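Local coordinates for protein murein peptide amidase A (Escherichia coli O157:H7, PDB 5HXD) that probably hydrolyses the gamma-D-glutamyl-diaminopimelate amide bond of murein tripeptide as a zinc-dependent, dimeric member of the M14 metallocarboxypeptidase family, at residues 5-8 / 9-12; 59-62 / 63-66; 142-145 / 146-149; 196-199 / 200-204. All blocks are in the same frame, centred on the assembly; numbering follows the deposited sequence.

Interaction 1. Residues 5-8 / 9-12; sequences RPRA and ERGA
Arg10 reaches back across a tight turn to the carbonyl of Arg5, while Arg5 reaches forward to that of Ala12, in the N-terminal loop before strand 18-22. The turn itself is type I, closed by Glu9 N donating to Pro6 O over 2.9 Å, with Arg7 and Ala8 at its corners; a weak bond from Arg10 N to Arg7 O continues it. Most closely packed is the Arg10 side. Its chain runs extended from CG to NE along the backbone, and NE donates to Arg5 O at 2.9 Å, from above the carbonyl plane rather than on a lone pair. Arg10 NH2 adds a weak bond to the same oxygen, while Arg7 CA lies over one face of the guanidinium. Arg5 bends at chi3 (-63°), which brings its guanidinium round to the far end of the loop. There NH2 points at Ala12 O, 2.8 Å away and in the guanidinium plane, and also meets Arg64 O of helix 53-65; Glu9 O sits over a face of the same group. The two guanidinium planes stand nearly perpendicular, 86° apart. The solvent side, with Pro6 and Glu9 exposed, is looser: the Glu9 carboxylate lies alongside the Pro6 ring, and its OE1 stays 4.6 Å from Arg5 NH1, with no salt bridge. Arg7 NE forms a salt bridge with Asp123 of the second subunit, and Arg10 makes a cation-pi contact with Trp115 there. Both guanidinium groups donate to neutral carbonyl oxygens, so their charge is probably retained; the bonds would help hold the loop's shape at the dimer interface.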
# COMPACT_ATOMS: atom_id res chain seq x y z
N ARG A 5 -6.56 -22.76 2.67
CA ARG A 5 -6.55 -22.60 4.13
C ARG A 5 -7.89 -22.03 4.62
O ARG A 5 -8.51 -21.20 3.94
CB ARG A 5 -5.41 -21.68 4.57
CG ARG A 5 -4.01 -22.22 4.33
CD ARG A 5 -3.00 -21.57 5.29
NE ARG A 5 -2.88 -20.12 5.09
CZ ARG A 5 -2.17 -19.30 5.86
NH1 ARG A 5 -1.51 -19.75 6.91
NH2 ARG A 5 -2.12 -18.01 5.56
N PRO A 6 -8.35 -22.46 5.81
CA PRO A 6 -9.58 -21.92 6.41
C PRO A 6 -9.50 -20.40 6.60
O PRO A 6 -8.47 -19.90 7.05
CB PRO A 6 -9.65 -22.63 7.77
CG PRO A 6 -8.84 -23.85 7.61
CD PRO A 6 -7.74 -23.51 6.64
N ARG A 7 -10.59 -19.70 6.26
CA ARG A 7 -10.64 -18.24 6.32
C ARG A 7 -10.16 -17.70 7.66
O ARG A 7 -9.58 -16.62 7.73
CB ARG A 7 -12.06 -17.75 6.04
CG ARG A 7 -12.17 -16.28 5.65
CD ARG A 7 -13.60 -15.93 5.25
NE ARG A 7 -14.53 -16.06 6.37
CZ ARG A 7 -15.86 -16.01 6.26
NH1 ARG A 7 -16.41 -15.84 5.06
NH2 ARG A 7 -16.63 -16.14 7.33
N ALA A 8 -10.39 -18.47 8.73
CA ALA A 8 -10.06 -18.04 10.08
C ALA A 8 -8.56 -17.91 10.36
O ALA A 8 -8.18 -17.26 11.32
CB ALA A 8 -10.69 -19.00 11.08
N GLU A 9 -7.71 -18.52 9.54
CA GLU A 9 -6.27 -18.48 9.81
C GLU A 9 -5.45 -17.79 8.71
O GLU A 9 -4.22 -17.87 8.71
CB GLU A 9 -5.73 -19.89 10.06
CG GLU A 9 -6.00 -20.89 8.93
CD GLU A 9 -5.50 -22.30 9.26
OE1 GLU A 9 -4.27 -22.49 9.38
OE2 GLU A 9 -6.35 -23.20 9.42
N ARG A 10 -6.13 -17.08 7.82
CA ARG A 10 -5.44 -16.37 6.75
C ARG A 10 -4.87 -15.01 7.21
O ARG A 10 -4.60 -14.13 6.39
CB ARG A 10 -6.40 -16.19 5.56
CG ARG A 10 -6.93 -17.51 4.95
CD ARG A 10 -8.01 -17.20 3.92
NE ARG A 10 -8.57 -18.38 3.26
CZ ARG A 10 -9.64 -18.33 2.47
NH1 ARG A 10 -10.24 -17.17 2.26
NH2 ARG A 10 -10.12 -19.43 1.89
N GLY A 11 -4.68 -14.84 8.51
CA GLY A 11 -4.14 -13.60 9.03
C GLY A 11 -2.62 -13.54 8.98
O GLY A 11 -2.02 -12.45 8.97
N ALA A 12 -1.98 -14.70 8.97
CA ALA A 12 -0.52 -14.73 8.91
C ALA A 12 -0.08 -15.37 7.61
O ALA A 12 -0.90 -15.85 6.82
CB ALA A 12 0.06 -15.48 10.10

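Interaction 2. Residues 59-62 / 63-66; sequences LSCA and LRTL
Ser60 and Arg64 meet one turn apart on the buried closing turns of helix 53-65, in an i to i+4 contact where side chains bond along the helix as well as its backbone. Arg64 NE donates to Ser60 OG over 3.2 Å, nearly straight at 166°, and the hydroxyl lies in the guanidinium plane. Ser60 OG is also bonded to Leu86 O of the second subunit, so the arginine grips an atom already used at the dimer interface. A bend at chi3 (-70°) folds the Arg64 tip back over the helix: NH2 comes to 3.3 Å from Cys61 SG, and Cys61 CA lies over one guanidinium face. NH1 lies against Arg10 O, probably hydrogen-bonded, though the modelled distance is too short to lean on. One residue further on, the Thr65 hydroxyl donates to Cys61 O at 2.7 Å, from above the carbonyl plane; its OG1 stands anti to its own carbonyl carbon, on the side facing the preceding turn. Ala62 O accepts from two donors, Leu66 N and Thr65 N, both at 3.1 Å. Helix 53-65 is the helix of a beta-alpha-beta unit with strands 43-45 and 74-76; on its apolar side Leu59 and Leu63 lie on Val75 of strand 74-76, while Cys61 and Ala62 pack on Leu224 of helix 224-230 and Met227 of that helix receives Leu59 and Ala62.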
# COMPACT_ATOMS: atom_id res chain seq x y z
N LEU A 59 -2.55 -10.41 -4.10
CA LEU A 59 -1.50 -11.43 -4.11
C LEU A 59 -1.13 -11.89 -2.70
O LEU A 59 -0.85 -13.07 -2.50
CB LEU A 59 -0.25 -10.91 -4.83
CG LEU A 59 0.89 -11.92 -4.98
CD1 LEU A 59 0.40 -13.16 -5.71
CD2 LEU A 59 2.06 -11.27 -5.72
N SER A 60 -1.13 -10.98 -1.74
CA SER A 60 -0.86 -11.33 -0.34
C SER A 60 -1.98 -12.19 0.23
O SER A 60 -1.75 -13.02 1.11
CB SER A 60 -0.70 -10.06 0.52
OG SER A 60 -0.43 -10.39 1.88
N CYS A 61 -3.20 -11.98 -0.28
CA CYS A 61 -4.37 -12.75 0.15
C CYS A 61 -4.33 -14.13 -0.47
O CYS A 61 -4.59 -15.13 0.19
CB CYS A 61 -5.67 -12.04 -0.23
SG CYS A 61 -6.12 -10.67 0.88
N ALA A 62 -3.99 -14.17 -1.75
CA ALA A 62 -3.88 -15.42 -2.46
C ALA A 62 -2.78 -16.27 -1.86
O ALA A 62 -2.96 -17.45 -1.66
CB ALA A 62 -3.62 -15.17 -3.91
N LEU A 63 -1.64 -15.65 -1.56
CA LEU A 63 -0.52 -16.36 -0.96
C LEU A 63 -0.88 -16.91 0.42
O LEU A 63 -0.38 -17.95 0.83
CB LEU A 63 0.69 -15.43 -0.87
CG LEU A 63 2.02 -15.92 -0.30
CD1 LEU A 63 2.53 -17.12 -1.03
CD2 LEU A 63 3.03 -14.81 -0.41
N ARG A 64 -1.76 -16.21 1.12
CA ARG A 64 -2.19 -16.57 2.48
C ARG A 64 -3.42 -17.49 2.46
O ARG A 64 -3.84 -17.99 3.52
CB ARG A 64 -2.50 -15.29 3.31
CG ARG A 64 -1.26 -14.57 3.87
CD ARG A 64 -1.58 -13.33 4.72
NE ARG A 64 -2.12 -12.22 3.92
CZ ARG A 64 -3.35 -11.74 4.01
NH1 ARG A 64 -4.20 -12.25 4.89
NH2 ARG A 64 -3.74 -10.75 3.22
N THR A 65 -3.99 -17.72 1.28
CA THR A 65 -5.21 -18.52 1.11
C THR A 65 -4.93 -19.92 0.59
O THR A 65 -5.20 -20.90 1.27
CB THR A 65 -6.20 -17.84 0.15
OG1 THR A 65 -6.72 -16.66 0.77
CG2 THR A 65 -7.35 -18.77 -0.20
N LEU A 66 -4.42 -19.98 -0.64
CA LEU A 66 -4.05 -21.23 -1.30
C LEU A 66 -3.23 -22.12 -0.36
O LEU A 66 -2.43 -21.62 0.43
CB LEU A 66 -3.27 -20.95 -2.59
CG LEU A 66 -2.76 -22.19 -3.36
CD1 LEU A 66 -3.91 -23.12 -3.74
CD2 LEU A 66 -1.91 -21.80 -4.58

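Interaction 3. Residues 142-145 / 146-149; sequences CQLI and HRIQ
Residues 142-148 form the last turns of helix 136-148, where Arg147 N donates to Gln143 O at 2.8 Å and Ile148 N to Leu144 O at 3.0 Å. The next bond, Gln149 N to Ile145 O, is weak, and Gln149 follows the helix with positive phi. Against this backbone His146 folds its ring back by one turn. Its ND1 donates to Cys142 O over 2.9 Å, the N-H...O angle being 142°; the oxygen lies near the ring edge but 25° out of the ring plane. His146 N bonds the same oxygen weakly, so one residue grips it twice. Gln143 OE1 comes within 4.0 Å of His146 CB, its amide plane only 7° from that of the imidazole. Leu144 sends CD1 to within 3.9 Å of Arg147 NH1, and Ile148 CG1 lies beside Leu144 O. Leu144 and Ile148 rest on Trp31 of strand 28-31, while on another flank Cys142 packs on Phe101 and Pro102. The bond to Cys142 O is consistent with a His146 tautomer carrying hydrogen on ND1, and it pins the imidazole against a helix whose final backbone bond is weak.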
# COMPACT_ATOMS: atom_id res chain seq x y z
N CYS A 142 16.98 -7.60 -9.72
CA CYS A 142 17.76 -8.08 -10.85
C CYS A 142 18.66 -9.26 -10.50
O CYS A 142 18.85 -10.18 -11.32
CB CYS A 142 18.62 -6.96 -11.43
SG CYS A 142 17.73 -5.85 -12.50
N GLN A 143 19.21 -9.24 -9.29
CA GLN A 143 20.08 -10.31 -8.83
C GLN A 143 19.29 -11.54 -8.39
O GLN A 143 19.72 -12.69 -8.64
CB GLN A 143 20.99 -9.82 -7.70
CG GLN A 143 22.19 -9.03 -8.21
CD GLN A 143 22.84 -9.65 -9.46
OE1 GLN A 143 23.09 -10.87 -9.52
NE2 GLN A 143 23.10 -8.81 -10.48
N LEU A 144 18.15 -11.31 -7.75
CA LEU A 144 17.20 -12.36 -7.43
C LEU A 144 16.87 -13.18 -8.68
O LEU A 144 16.99 -14.41 -8.68
CB LEU A 144 15.91 -11.76 -6.84
CG LEU A 144 14.76 -12.69 -6.42
CD1 LEU A 144 15.05 -13.36 -5.09
CD2 LEU A 144 13.45 -11.93 -6.37
N ILE A 145 16.49 -12.50 -9.76
CA ILE A 145 16.06 -13.18 -10.98
C ILE A 145 17.24 -13.89 -11.69
O ILE A 145 17.02 -14.83 -12.45
CB ILE A 145 15.34 -12.18 -11.94
CG1 ILE A 145 14.16 -11.54 -11.20
CG2 ILE A 145 14.81 -12.87 -13.19
CD1 ILE A 145 13.34 -10.57 -12.02
N HIS A 146 18.48 -13.48 -11.41
CA HIS A 146 19.66 -14.21 -11.90
C HIS A 146 19.91 -15.46 -11.07
O HIS A 146 20.12 -16.54 -11.61
CB HIS A 146 20.91 -13.33 -11.88
CG HIS A 146 21.11 -12.52 -13.13
ND1 HIS A 146 20.87 -11.18 -13.19
CD2 HIS A 146 21.53 -12.90 -14.36
CE1 HIS A 146 21.13 -10.74 -14.42
NE2 HIS A 146 21.53 -11.77 -15.14
N ARG A 147 19.86 -15.31 -9.75
CA ARG A 147 20.02 -16.44 -8.83
C ARG A 147 19.02 -17.58 -9.13
O ARG A 147 19.42 -18.73 -9.33
CB ARG A 147 19.87 -15.96 -7.38
CG ARG A 147 20.16 -17.01 -6.28
CD ARG A 147 19.52 -16.64 -4.92
NE ARG A 147 19.80 -15.25 -4.54
CZ ARG A 147 19.05 -14.53 -3.70
NH1 ARG A 147 17.96 -15.09 -3.16
NH2 ARG A 147 19.36 -13.26 -3.39
N ILE A 148 17.73 -17.24 -9.19
CA ILE A 148 16.68 -18.26 -9.26
C ILE A 148 16.34 -18.75 -10.68
O ILE A 148 15.79 -19.84 -10.83
CB ILE A 148 15.35 -17.77 -8.62
CG1 ILE A 148 14.75 -16.62 -9.43
CG2 ILE A 148 15.57 -17.38 -7.17
CD1 ILE A 148 13.26 -16.60 -9.40
N GLN A 149 16.67 -17.94 -11.69
CA GLN A 149 16.36 -18.20 -13.11
C GLN A 149 14.93 -18.69 -13.37
O GLN A 149 14.71 -19.86 -13.73
CB GLN A 149 17.33 -19.24 -13.68
CG GLN A 149 18.80 -18.93 -13.53
CD GLN A 149 19.66 -20.17 -13.73
OE1 GLN A 149 19.14 -21.28 -13.95
NE2 GLN A 149 20.98 -20.00 -13.66

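Interaction 4. Residues 196-199 / 200-204; sequences GSWC and ADLNL
Cys199 and Leu204 meet across a Schellman motif that ends helix 195-201. Asn203 has the positive phi of the motif; Leu204 N donates to Cys199 O at 2.8 Å and Asn203 N to Ala200 O at 3.1 Å, wrapping the chain back over the last turn. The side chains follow the wrap. Cys199 SG points towards Leu204, whose CD2 lies 3.8 Å from the sulfur, the apolar pair that commonly accompanies this motif. One residue earlier, Trp198 has CG anti to its backbone N (chi1 -176°), which swings the indole along the helix to the side of Leu202. The chi1 of Leu202, -76°, directs its chain toward the indole face. Polar side chains tie the helix to the loop beside it: Ser197 OG bonds Asn105 ND2, and Asp201 OD2 bonds Ala104 N. Trp198 also packs on Phe101, Pro102 and Ala103, and on Cys142 and Ile145 of helix 136-148, which Leu204 touches through Ile145. The CH-pi contact lies over the face, shifted toward the CZ2 and CH2 rim: Leu202 CD1 sits 3.6 Å from the centroid of the Trp198 six-membered ring, 16° off its normal.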
# COMPACT_ATOMS: atom_id res chain seq x y z
N GLY A 196 9.99 -5.03 -17.99
CA GLY A 196 9.78 -5.83 -19.17
C GLY A 196 10.84 -5.61 -20.23
O GLY A 196 11.19 -6.53 -20.95
N SER A 197 11.34 -4.38 -20.34
CA SER A 197 12.41 -4.09 -21.28
C SER A 197 13.69 -4.83 -20.90
O SER A 197 14.46 -5.26 -21.76
CB SER A 197 12.68 -2.58 -21.35
OG SER A 197 11.78 -1.92 -22.22
N TRP A 198 13.91 -4.94 -19.60
CA TRP A 198 15.07 -5.64 -19.09
C TRP A 198 14.91 -7.15 -19.31
O TRP A 198 15.85 -7.87 -19.62
CB TRP A 198 15.25 -5.35 -17.61
CG TRP A 198 16.48 -5.95 -17.00
CD1 TRP A 198 17.77 -5.55 -17.19
CD2 TRP A 198 16.53 -7.03 -16.08
NE1 TRP A 198 18.62 -6.32 -16.45
CE2 TRP A 198 17.88 -7.24 -15.75
CE3 TRP A 198 15.56 -7.85 -15.49
CZ2 TRP A 198 18.29 -8.22 -14.86
CZ3 TRP A 198 15.96 -8.82 -14.63
CH2 TRP A 198 17.32 -8.99 -14.31
N CYS A 199 13.68 -7.60 -19.13
CA CYS A 199 13.36 -8.99 -19.30
C CYS A 199 13.55 -9.44 -20.76
O CYS A 199 14.13 -10.51 -21.02
CB CYS A 199 11.93 -9.24 -18.82
SG CYS A 199 11.79 -9.50 -17.04
N ALA A 200 13.09 -8.62 -21.70
CA ALA A 200 13.23 -8.93 -23.12
C ALA A 200 14.69 -9.08 -23.51
O ALA A 200 15.03 -9.95 -24.31
CB ALA A 200 12.59 -7.87 -23.98
N ASP A 201 15.57 -8.25 -22.93
CA ASP A 201 16.98 -8.35 -23.30
C ASP A 201 17.68 -9.62 -22.73
O ASP A 201 18.71 -10.06 -23.26
CB ASP A 201 17.72 -7.08 -22.87
CG ASP A 201 17.35 -5.88 -23.73
OD1 ASP A 201 16.61 -6.05 -24.74
OD2 ASP A 201 17.81 -4.76 -23.43
N LEU A 202 17.10 -10.22 -21.69
CA LEU A 202 17.61 -11.48 -21.14
C LEU A 202 16.90 -12.67 -21.78
O LEU A 202 17.17 -13.83 -21.42
CB LEU A 202 17.43 -11.52 -19.62
CG LEU A 202 18.41 -10.70 -18.79
CD1 LEU A 202 17.96 -10.66 -17.35
CD2 LEU A 202 19.81 -11.27 -18.90
N ASN A 203 16.01 -12.37 -22.72
CA ASN A 203 15.10 -13.35 -23.31
C ASN A 203 14.25 -14.06 -22.26
O ASN A 203 13.88 -15.22 -22.43
CB ASN A 203 15.87 -14.38 -24.13
CG ASN A 203 16.38 -13.82 -25.45
OD1 ASN A 203 16.19 -12.63 -25.74
ND2 ASN A 203 17.01 -14.67 -26.24
N LEU A 204 13.95 -13.33 -21.18
CA LEU A 204 13.01 -13.79 -20.15
C LEU A 204 11.59 -13.32 -20.42
O LEU A 204 11.37 -12.13 -20.64
CB LEU A 204 13.45 -13.30 -18.77
CG LEU A 204 12.47 -13.61 -17.63
CD1 LEU A 204 12.26 -15.12 -17.51
CD2 LEU A 204 12.96 -13.02 -16.31

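Overall arrangement
The four contacts form two touching pairs, on different parts of the fold. Interaction 1 is a surface loop and interaction 2 a buried helix turn, yet they join directly, their centres about 10 Å apart, and both face the second subunit; interaction 1 relies on arginine to backbone oxygen, interaction 2 on hydroxyls as well. Interactions 3 and 4, centres about 13 Å apart, are partly buried helix ends that meet through sulfur, isoleucine and indole, with Cys142 SG 3.4 Å from Trp198 CZ2, and neither touches the other chain. In both, the residue that leaves the helix has positive phi, but only interaction 4 makes a Schellman motif. Interactions 2 and 4 lie on opposite sides of the chain's centre.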